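Long-range contact in UL37 (Suid herpesvirus 1, PDB 4K70), which is an inner tegument protein, represented here by its N-terminal half, that probably helps to control intracellular trafficking of viral particles: residues W190-M201 with F214-F223. Residues are numbered along the deposited sequence; the frame is centred on the assembly and turned at random. Where two conformers were deposited one is given.
Sequences WALPLALAVRQM and FALTIADEFF. With NA (sodium ion), chain T.
Ile218 inserts as a knob into the hole formed by Leu194, Ala197, Val198 and Met201, at the middle of a near-antiparallel helix pair whose axes come within 9.0 Å at a crossing angle of -153°. With CG1 set beside the backbone N (chi1 -68°), its two branches divide the work: CG1 presses tightly on Ala197 CB at 3.5 Å and carries CD1 on to the backbone of Ala197 and Val198, while CG2 meets Leu194 CD1 at 3.5 Å. Met201, part of the hole, is extended through its first two torsions, which carries SD to 3.5 Å from Ala215 CB.

Two CH-pi contacts lie on either side of this knob along the helices. Leu194 CB stands over the face of the Phe222 ring, 3.5 Å from the centroid and 8° off the normal; Pro193 CB touches the same ring at its edge. Gln200 CB likewise sits 3.5 Å above the centre of the Phe214 ring. No hydrogen bond links the segments, and the side chains meet almost wholly through carbon atoms and the Met201 sulfur; within 214-223, Thr217 OG1 donates to Phe214 O at 2.6 Å, an oxygen that also accepts from Ile218 N.

The two helices form a buried helical hairpin in this all-helical half of UL37. Helix 144-149 packs on Leu194, Val198 and Phe223, whereas helix 229-240 covers Met201 and Ala215.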
# COMPACT_ATOMS: atom_id res chain seq x y z
N TRP A 190 7.05 3.14 2.06
CA TRP A 190 8.09 2.96 3.06
C TRP A 190 8.92 4.23 3.25
O TRP A 190 9.48 4.46 4.32
CB TRP A 190 9.00 1.79 2.67
CG TRP A 190 9.70 2.08 1.40
CD1 TRP A 190 9.26 1.82 0.14
CD2 TRP A 190 10.96 2.75 1.26
NE1 TRP A 190 10.17 2.27 -0.78
CE2 TRP A 190 11.22 2.84 -0.12
CE3 TRP A 190 11.89 3.27 2.16
CZ2 TRP A 190 12.38 3.44 -0.63
CZ3 TRP A 190 13.04 3.86 1.66
CH2 TRP A 190 13.28 3.94 0.28
N ALA A 191 8.97 5.06 2.21
CA ALA A 191 9.87 6.22 2.20
C ALA A 191 9.38 7.38 3.07
O ALA A 191 10.18 8.24 3.46
CB ALA A 191 10.10 6.68 0.77
N LEU A 192 8.08 7.43 3.35
CA LEU A 192 7.52 8.56 4.09
C LEU A 192 8.15 8.76 5.49
O LEU A 192 8.63 9.84 5.80
CB LEU A 192 5.99 8.46 4.16
CG LEU A 192 5.27 9.48 5.05
CD1 LEU A 192 5.54 10.90 4.57
CD2 LEU A 192 3.78 9.18 5.11
N PRO A 193 8.17 7.70 6.31
CA PRO A 193 8.79 7.79 7.65
C PRO A 193 10.28 8.15 7.59
O PRO A 193 10.79 8.81 8.50
CB PRO A 193 8.66 6.37 8.20
CG PRO A 193 7.54 5.76 7.45
CD PRO A 193 7.49 6.42 6.10
N LEU A 194 10.96 7.69 6.55
CA LEU A 194 12.36 8.04 6.35
C LEU A 194 12.50 9.53 6.05
O LEU A 194 13.31 10.22 6.67
CB LEU A 194 13.00 7.20 5.22
CG LEU A 194 14.36 7.67 4.73
CD1 LEU A 194 15.36 7.72 5.88
CD2 LEU A 194 14.89 6.79 3.59
N ALA A 195 11.73 10.03 5.08
CA ALA A 195 11.72 11.45 4.75
C ALA A 195 11.37 12.33 5.96
O ALA A 195 11.98 13.37 6.20
CB ALA A 195 10.73 11.73 3.61
N LEU A 196 10.36 11.90 6.71
CA LEU A 196 9.97 12.64 7.93
C LEU A 196 11.10 12.68 8.96
O LEU A 196 11.33 13.72 9.58
CB LEU A 196 8.69 12.06 8.53
CG LEU A 196 7.44 12.33 7.69
CD1 LEU A 196 6.24 11.51 8.15
CD2 LEU A 196 7.10 13.82 7.67
N ALA A 197 11.80 11.56 9.15
CA ALA A 197 12.89 11.55 10.13
C ALA A 197 14.06 12.42 9.67
O ALA A 197 14.70 13.11 10.47
CB ALA A 197 13.35 10.12 10.43
N VAL A 198 14.35 12.37 8.37
CA VAL A 198 15.40 13.21 7.79
C VAL A 198 15.11 14.68 8.04
O VAL A 198 16.01 15.44 8.39
CB VAL A 198 15.59 12.95 6.28
CG1 VAL A 198 16.65 13.88 5.70
CG2 VAL A 198 15.98 11.50 6.05
N ARG A 199 13.86 15.10 7.86
CA ARG A 199 13.52 16.48 8.12
C ARG A 199 13.85 16.92 9.55
O ARG A 199 14.31 18.05 9.75
CB ARG A 199 12.07 16.77 7.77
CG ARG A 199 11.87 16.78 6.28
CD ARG A 199 10.64 17.54 5.84
NE ARG A 199 10.65 17.66 4.38
CZ ARG A 199 9.62 18.10 3.66
NH1 ARG A 199 8.50 18.48 4.26
NH2 ARG A 199 9.73 18.17 2.33
N GLN A 200 13.65 16.03 10.52
CA GLN A 200 13.97 16.34 11.92
C GLN A 200 15.48 16.36 12.14
O GLN A 200 16.00 17.22 12.85
CB GLN A 200 13.33 15.32 12.86
CG GLN A 200 11.81 15.33 12.84
CD GLN A 200 11.23 16.66 13.25
OE1 GLN A 200 11.38 17.66 12.55
NE2 GLN A 200 10.56 16.69 14.40
N MET A 201 16.19 15.40 11.56
CA MET A 201 17.64 15.37 11.66
C MET A 201 18.26 16.66 11.12
O MET A 201 19.28 17.13 11.62
CB MET A 201 18.21 14.17 10.92
CG MET A 201 19.72 14.09 10.93
SD MET A 201 20.36 12.63 10.09
CE MET A 201 19.95 12.98 8.37
N PHE A 214 17.57 11.17 16.19
CA PHE A 214 16.85 10.96 14.94
C PHE A 214 17.73 10.28 13.89
O PHE A 214 17.28 9.36 13.21
CB PHE A 214 16.26 12.26 14.39
CG PHE A 214 14.86 12.55 14.88
CD1 PHE A 214 13.79 11.78 14.43
CD2 PHE A 214 14.62 13.57 15.79
CE1 PHE A 214 12.50 12.03 14.89
CE2 PHE A 214 13.34 13.83 16.24
CZ PHE A 214 12.28 13.06 15.79
N ALA A 215 18.97 10.72 13.77
CA ALA A 215 19.92 10.10 12.83
C ALA A 215 20.08 8.62 13.12
O ALA A 215 20.13 7.80 12.20
CB ALA A 215 21.28 10.79 12.89
N LEU A 216 20.14 8.27 14.40
CA LEU A 216 20.25 6.87 14.80
C LEU A 216 19.01 6.09 14.42
O LEU A 216 19.11 4.96 13.95
CB LEU A 216 20.54 6.73 16.29
CG LEU A 216 21.91 7.26 16.71
CD1 LEU A 216 22.19 6.96 18.19
CD2 LEU A 216 22.98 6.67 15.81
N THR A 217 17.83 6.67 14.62
CA THR A 217 16.61 5.98 14.18
C THR A 217 16.65 5.70 12.67
O THR A 217 16.19 4.65 12.20
CB THR A 217 15.30 6.72 14.55
OG1 THR A 217 15.15 7.90 13.74
CG2 THR A 217 15.26 7.09 16.05
N ILE A 218 17.21 6.64 11.91
CA ILE A 218 17.28 6.49 10.46
C ILE A 218 18.28 5.39 10.09
O ILE A 218 18.01 4.53 9.25
CB ILE A 218 17.68 7.80 9.77
CG1 ILE A 218 16.56 8.84 9.93
CG2 ILE A 218 17.97 7.57 8.28
CD1 ILE A 218 17.00 10.27 9.65
N ALA A 219 19.44 5.41 10.74
CA ALA A 219 20.45 4.39 10.49
C ALA A 219 19.87 3.01 10.76
O ALA A 219 20.04 2.09 9.97
CB ALA A 219 21.69 4.64 11.33
N ASP A 220 19.13 2.90 11.87
CA ASP A 220 18.59 1.61 12.32
C ASP A 220 17.37 1.09 11.53
O ASP A 220 17.25 -0.10 11.31
CB ASP A 220 18.26 1.66 13.82
CG ASP A 220 19.50 1.73 14.68
OD1 ASP A 220 20.61 1.58 14.11
OD2 ASP A 220 19.38 1.92 15.91
N GLU A 221 16.47 1.98 11.13
CA GLU A 221 15.25 1.59 10.43
C GLU A 221 15.49 1.42 8.94
O GLU A 221 14.86 0.60 8.28
CB GLU A 221 14.15 2.65 10.63
CG GLU A 221 13.81 2.99 12.08
CD GLU A 221 12.66 2.16 12.64
OE1 GLU A 221 12.33 1.12 12.03
OE2 GLU A 221 12.09 2.56 13.68
N PHE A 222 16.40 2.23 8.39
CA PHE A 222 16.51 2.30 6.93
C PHE A 222 17.85 1.94 6.30
O PHE A 222 17.92 1.74 5.09
CB PHE A 222 16.07 3.68 6.46
CG PHE A 222 14.65 4.01 6.82
CD1 PHE A 222 13.60 3.48 6.08
CD2 PHE A 222 14.35 4.83 7.89
CE1 PHE A 222 12.30 3.76 6.40
CE2 PHE A 222 13.04 5.13 8.22
CZ PHE A 222 12.02 4.59 7.47
N PHE A 223 18.91 1.86 7.10
CA PHE A 223 20.22 1.61 6.50
C PHE A 223 20.92 0.38 7.04
O PHE A 223 21.77 -0.20 6.36
CB PHE A 223 21.12 2.85 6.59
CG PHE A 223 20.68 3.97 5.70
CD1 PHE A 223 19.73 4.88 6.13
CD2 PHE A 223 21.20 4.11 4.41
CE1 PHE A 223 19.31 5.92 5.31
CE2 PHE A 223 20.79 5.14 3.58
CZ PHE A 223 19.85 6.05 4.03
NA NA T . 11.14 17.40 16.43
O HOH W 1 9.48 18.83 17.57